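PDB 3GQS: adenylate cyclase-like protein from Chlamydia trachomatis, which is of unknown function but may bind mRNA, this piece being its FHA domain, a fold that in relatives recognises phosphothreonine peptides. Local coordinates for residues A[71-76]-A[88-93]; A[82-87]-A[97-102]. One frame throughout, in Å; residues are numbered along the deposited sequence.

In the fold
Both contacts lie in the FHA domain, a beta sandwich of two sheets, and their centres are 11 Å apart. Contact 1 pairs strand 72-73 with strand 90-92 inside one sheet; contact 2 brings the connection that leaves strand 81-83 of the other sheet against strand 95-102, the next neighbour of 90-92. Their segments alternate along the chain, and Asn-87 of contact 2 is followed directly by Gln-88 of contact 1. They also meet in space: Val-90 N lies 2.7 Å from Phe-97 O, probably as a hydrogen bond, while Val-90 CG2 packs 3.4 Å from Leu-84 CD1 and Leu-92 CD1 lies 3.6 Å from Phe-97 CE2, in the core between the sheets.

Contact 1 of 2, residues A[71-76]-A[88-93]; sequences VIVEGR and QVVALG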
# COMPACT_ATOMS: atom_id res chain seq x y z
N VAL A 71 7.23 4.55 -5.04
CA VAL A 71 6.47 3.34 -4.77
C VAL A 71 6.99 2.27 -5.72
O VAL A 71 6.92 2.44 -6.94
CB VAL A 71 4.97 3.55 -4.96
CG1 VAL A 71 4.25 2.19 -4.89
CG2 VAL A 71 4.41 4.51 -3.90
N ILE A 72 7.57 1.21 -5.15
CA ILE A 72 8.22 0.13 -5.91
C ILE A 72 7.36 -1.10 -5.82
O ILE A 72 7.03 -1.56 -4.73
CB ILE A 72 9.62 -0.27 -5.34
CG1 ILE A 72 10.62 0.87 -5.46
CG2 ILE A 72 10.18 -1.52 -6.08
CD1 ILE A 72 12.05 0.39 -5.57
N VAL A 73 6.96 -1.62 -6.99
CA VAL A 73 6.23 -2.89 -7.04
C VAL A 73 7.15 -3.91 -7.74
O VAL A 73 7.66 -3.69 -8.85
CB VAL A 73 4.80 -2.78 -7.71
CG1 VAL A 73 4.04 -4.12 -7.58
CG2 VAL A 73 3.99 -1.67 -7.07
N GLU A 74 7.39 -5.02 -7.05
CA GLU A 74 8.19 -6.13 -7.60
C GLU A 74 9.38 -5.60 -8.38
O GLU A 74 9.56 -5.90 -9.58
CB GLU A 74 7.32 -6.97 -8.53
CG GLU A 74 6.11 -7.61 -7.88
CD GLU A 74 6.32 -9.07 -7.54
OE1 GLU A 74 6.73 -9.80 -8.44
OE2 GLU A 74 6.08 -9.48 -6.38
N GLY A 75 10.15 -4.76 -7.72
CA GLY A 75 11.37 -4.21 -8.35
C GLY A 75 11.24 -3.05 -9.32
O GLY A 75 12.25 -2.61 -9.85
N ARG A 76 10.04 -2.53 -9.57
CA ARG A 76 9.91 -1.38 -10.50
C ARG A 76 9.20 -0.18 -9.87
O ARG A 76 8.16 -0.33 -9.25
CB ARG A 76 9.25 -1.80 -11.82
CG ARG A 76 7.75 -1.68 -11.88
CD ARG A 76 7.10 -2.58 -12.93
NE ARG A 76 5.76 -2.95 -12.44
CZ ARG A 76 5.46 -4.08 -11.78
NH1 ARG A 76 4.21 -4.27 -11.36
NH2 ARG A 76 6.37 -5.03 -11.55
N GLN A 88 1.83 -9.51 -4.74
CA GLN A 88 2.92 -8.68 -5.28
C GLN A 88 3.57 -7.80 -4.18
O GLN A 88 2.92 -6.96 -3.62
CB GLN A 88 2.38 -7.75 -6.38
CG GLN A 88 2.16 -8.37 -7.76
CD GLN A 88 1.84 -7.30 -8.82
OE1 GLN A 88 0.90 -6.51 -8.66
NE2 GLN A 88 2.61 -7.28 -9.90
N VAL A 89 4.86 -7.99 -3.89
CA VAL A 89 5.57 -7.14 -2.92
C VAL A 89 5.64 -5.65 -3.38
O VAL A 89 6.08 -5.34 -4.47
CB VAL A 89 7.00 -7.64 -2.58
CG1 VAL A 89 7.63 -6.76 -1.50
CG2 VAL A 89 6.98 -9.13 -2.11
N VAL A 90 5.15 -4.77 -2.52
CA VAL A 90 5.30 -3.32 -2.63
C VAL A 90 6.30 -2.81 -1.58
O VAL A 90 6.15 -3.07 -0.39
CB VAL A 90 3.97 -2.56 -2.41
CG1 VAL A 90 4.20 -1.07 -2.61
CG2 VAL A 90 2.85 -3.07 -3.39
N ALA A 91 7.29 -2.06 -2.04
CA ALA A 91 8.28 -1.39 -1.19
C ALA A 91 7.98 0.15 -1.08
O ALA A 91 7.90 0.85 -2.09
CB ALA A 91 9.68 -1.59 -1.77
N LEU A 92 7.84 0.60 0.16
CA LEU A 92 7.72 2.03 0.51
C LEU A 92 8.83 2.35 1.49
O LEU A 92 8.74 1.97 2.63
CB LEU A 92 6.38 2.35 1.17
CG LEU A 92 5.10 1.97 0.41
CD1 LEU A 92 3.88 2.56 1.15
CD2 LEU A 92 5.21 2.43 -1.03
N GLY A 93 9.85 3.06 1.05
CA GLY A 93 11.00 3.31 1.88
C GLY A 93 11.63 1.95 2.12
O GLY A 93 11.86 1.19 1.18
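Val-71 and Leu-92 lie side by side and point the same way, with CG2 of Val-71 3.6 Å from CD2 of Leu-92. The other branch of Val-71, CG1, slants across Val-90 and meets its CG1 at 4.0 Å. Farther along, Val-73 turns CG2 to CG2 of Val-90. The two are an antiparallel non-hydrogen-bonded pair whose side chains share the inward face of the sheet, where Ile-62 and Leu-84 also pack on Val-90. On the other face, Ile-72 and Ala-91 meet CB to CB at 3.8 Å. They form the hydrogen-bonded pair, Ile-72 N giving to Ala-91 O and Ala-91 N returning a bond of 2.7 Å to Ile-72 O, both donors lying in the carbonyl planes.

The regular strand pairing gives way at the type I' turn of residues 73-76, which links strands 72-73 and 76-77 in a tight hairpin. Glu-74, inside that turn, gives its backbone N to Val-89 O in a nearly straight bond (172°). Its side chain bends at chi2 (-100°), swinging the carboxylate back over Gln-88 so that OE2 receives Val-89 N at 3.1 Å through its anti lone pair, with a less straight N-H (143°). Gln-88 crosses Glu-74 at about a right angle; its NE2 and Arg-76 NH1, both donors, merely lie alongside at 3.7 Å, while its OE1 accepts Ser-85 N. Val-89 is thus held through both its N and its O by a single residue, and the carboxylate probably stands in for a backbone acceptor where the strand pairing runs into the turn.

Contact 2 of 2, residues A[82-87]-A[97-102]; sequences STLSAN and FLLVDY
Leu-99 O takes the backbone N of Asn-87 at 2.7 Å, in a bond that is nearly straight at hydrogen (170°). It ties the connection between the two sheets of the FHA beta sandwich to strand 95-102: the 84-87 connection, having left strand 81-83, crosses that strand of the facing sheet at 83° between the short touching parts. The same carbonyl also receives a CA-H...O contact from Ala-86, so consecutive residues of the connection approach one oxygen.

Two waters extend the polar contact on neighbouring stretches of strand. Water 1 donates to Ser-85 O at 2.7 Å and accepts Leu-99 N, so that both backbone polar atoms of Leu-99 are tied to the connection, one directly and one through solvent. Water 2 accepts Asn-87 ND2 and Asp-101 N, tying the end of the asparagine side chain to the strand two residues farther on.

Apolar groups fill in round these bonds. Leu-84, with CG trans to its own N (chi1 -178°), brings CD2 against Leu-99, and the two side chains meet at about a right angle, CD2 to CG 4.1 Å. Both are buried between the sheets, Leu-84 against Ile-62 and Leu-99 against Phe-5 and Leu-21. Leu-98, its CG wedged between backbone N and carbonyl carbon, sets CD2 against the Asn-87 backbone. At the far end of the strand the Asp-101 carboxylate is engaged elsewhere: OD1 bonds to Ser-3 OG, and the methylene does the touching, with Asp-101 CB meeting Ala-86 CB at 3.8 Å.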
# COMPACT_ATOMS: atom_id res chain seq x y z
N SER A 82 -0.50 2.43 -10.92
CA SER A 82 -0.63 1.12 -11.63
C SER A 82 -1.54 0.10 -10.93
O SER A 82 -1.95 0.29 -9.81
CB SER A 82 0.75 0.53 -11.94
OG SER A 82 1.28 -0.24 -10.86
N THR A 83 -1.85 -0.96 -11.67
CA THR A 83 -2.52 -2.14 -11.18
C THR A 83 -1.64 -2.83 -10.16
O THR A 83 -0.42 -2.90 -10.30
CB THR A 83 -2.80 -3.13 -12.33
OG1 THR A 83 -3.72 -2.50 -13.21
CG2 THR A 83 -3.43 -4.43 -11.88
N LEU A 84 -2.28 -3.30 -9.11
CA LEU A 84 -1.59 -4.05 -8.07
C LEU A 84 -2.35 -5.34 -7.96
O LEU A 84 -3.56 -5.33 -7.83
CB LEU A 84 -1.61 -3.30 -6.74
CG LEU A 84 -0.86 -3.97 -5.60
CD1 LEU A 84 0.69 -4.08 -5.85
CD2 LEU A 84 -1.17 -3.21 -4.33
N SER A 85 -1.63 -6.45 -8.05
CA SER A 85 -2.23 -7.78 -8.00
C SER A 85 -1.97 -8.44 -6.63
O SER A 85 -1.03 -8.08 -5.92
CB SER A 85 -1.68 -8.65 -9.15
OG SER A 85 -2.12 -8.15 -10.41
N ALA A 86 -2.84 -9.35 -6.25
CA ALA A 86 -2.60 -10.19 -5.08
C ALA A 86 -1.15 -10.76 -5.17
O ALA A 86 -0.63 -11.01 -6.24
CB ALA A 86 -3.66 -11.32 -4.97
N ASN A 87 -0.50 -10.86 -4.02
CA ASN A 87 0.80 -11.54 -3.83
C ASN A 87 2.01 -10.78 -4.38
O ASN A 87 3.08 -11.34 -4.47
CB ASN A 87 0.78 -12.98 -4.41
CG ASN A 87 -0.43 -13.80 -3.98
OD1 ASN A 87 -0.81 -14.74 -4.67
ND2 ASN A 87 -1.02 -13.47 -2.86
N PHE A 97 5.34 -4.52 1.91
CA PHE A 97 4.00 -5.07 2.12
C PHE A 97 3.43 -5.73 0.90
O PHE A 97 3.95 -5.61 -0.21
CB PHE A 97 3.05 -4.02 2.66
CG PHE A 97 2.58 -3.01 1.65
CD1 PHE A 97 1.51 -3.30 0.79
CD2 PHE A 97 3.15 -1.76 1.60
CE1 PHE A 97 1.01 -2.36 -0.10
CE2 PHE A 97 2.68 -0.82 0.69
CZ PHE A 97 1.58 -1.13 -0.17
N LEU A 98 2.38 -6.48 1.13
CA LEU A 98 1.65 -7.07 -0.00
C LEU A 98 0.20 -7.30 0.31
O LEU A 98 -0.22 -7.21 1.48
CB LEU A 98 2.30 -8.37 -0.51
CG LEU A 98 2.35 -9.63 0.32
CD1 LEU A 98 1.08 -10.00 1.02
CD2 LEU A 98 2.74 -10.69 -0.67
N LEU A 99 -0.55 -7.52 -0.75
CA LEU A 99 -1.95 -7.83 -0.66
C LEU A 99 -2.08 -9.31 -0.81
O LEU A 99 -1.47 -9.92 -1.68
CB LEU A 99 -2.84 -7.19 -1.76
CG LEU A 99 -3.11 -5.69 -1.69
CD1 LEU A 99 -4.54 -5.42 -2.17
CD2 LEU A 99 -2.88 -5.08 -0.25
N VAL A 100 -2.90 -9.84 0.07
CA VAL A 100 -3.44 -11.16 -0.09
C VAL A 100 -4.92 -11.06 -0.41
O VAL A 100 -5.62 -10.10 -0.03
CB VAL A 100 -3.17 -12.02 1.14
CG1 VAL A 100 -1.69 -12.35 1.16
CG2 VAL A 100 -3.66 -11.30 2.41
N ASP A 101 -5.39 -12.07 -1.13
CA ASP A 101 -6.78 -12.17 -1.55
C ASP A 101 -7.29 -13.57 -1.15
O ASP A 101 -6.66 -14.58 -1.45
CB ASP A 101 -6.91 -11.96 -3.06
CG ASP A 101 -8.35 -11.95 -3.55
OD1 ASP A 101 -9.30 -11.60 -2.83
OD2 ASP A 101 -8.55 -12.29 -4.72
N TYR A 102 -8.38 -13.58 -0.42
CA TYR A 102 -9.09 -14.80 -0.07
C TYR A 102 -10.28 -14.85 -1.01
O TYR A 102 -11.25 -14.11 -0.83
CB TYR A 102 -9.51 -14.80 1.40
CG TYR A 102 -8.34 -14.93 2.38
CD1 TYR A 102 -7.69 -13.80 2.89
CD2 TYR A 102 -7.89 -16.19 2.78
CE1 TYR A 102 -6.61 -13.93 3.77
CE2 TYR A 102 -6.84 -16.33 3.66
CZ TYR A 102 -6.20 -15.21 4.15
OH TYR A 102 -5.15 -15.37 5.01
O HOH W 1 0.27 -7.18 -3.76
O HOH W 2 -3.52 -13.92 -2.14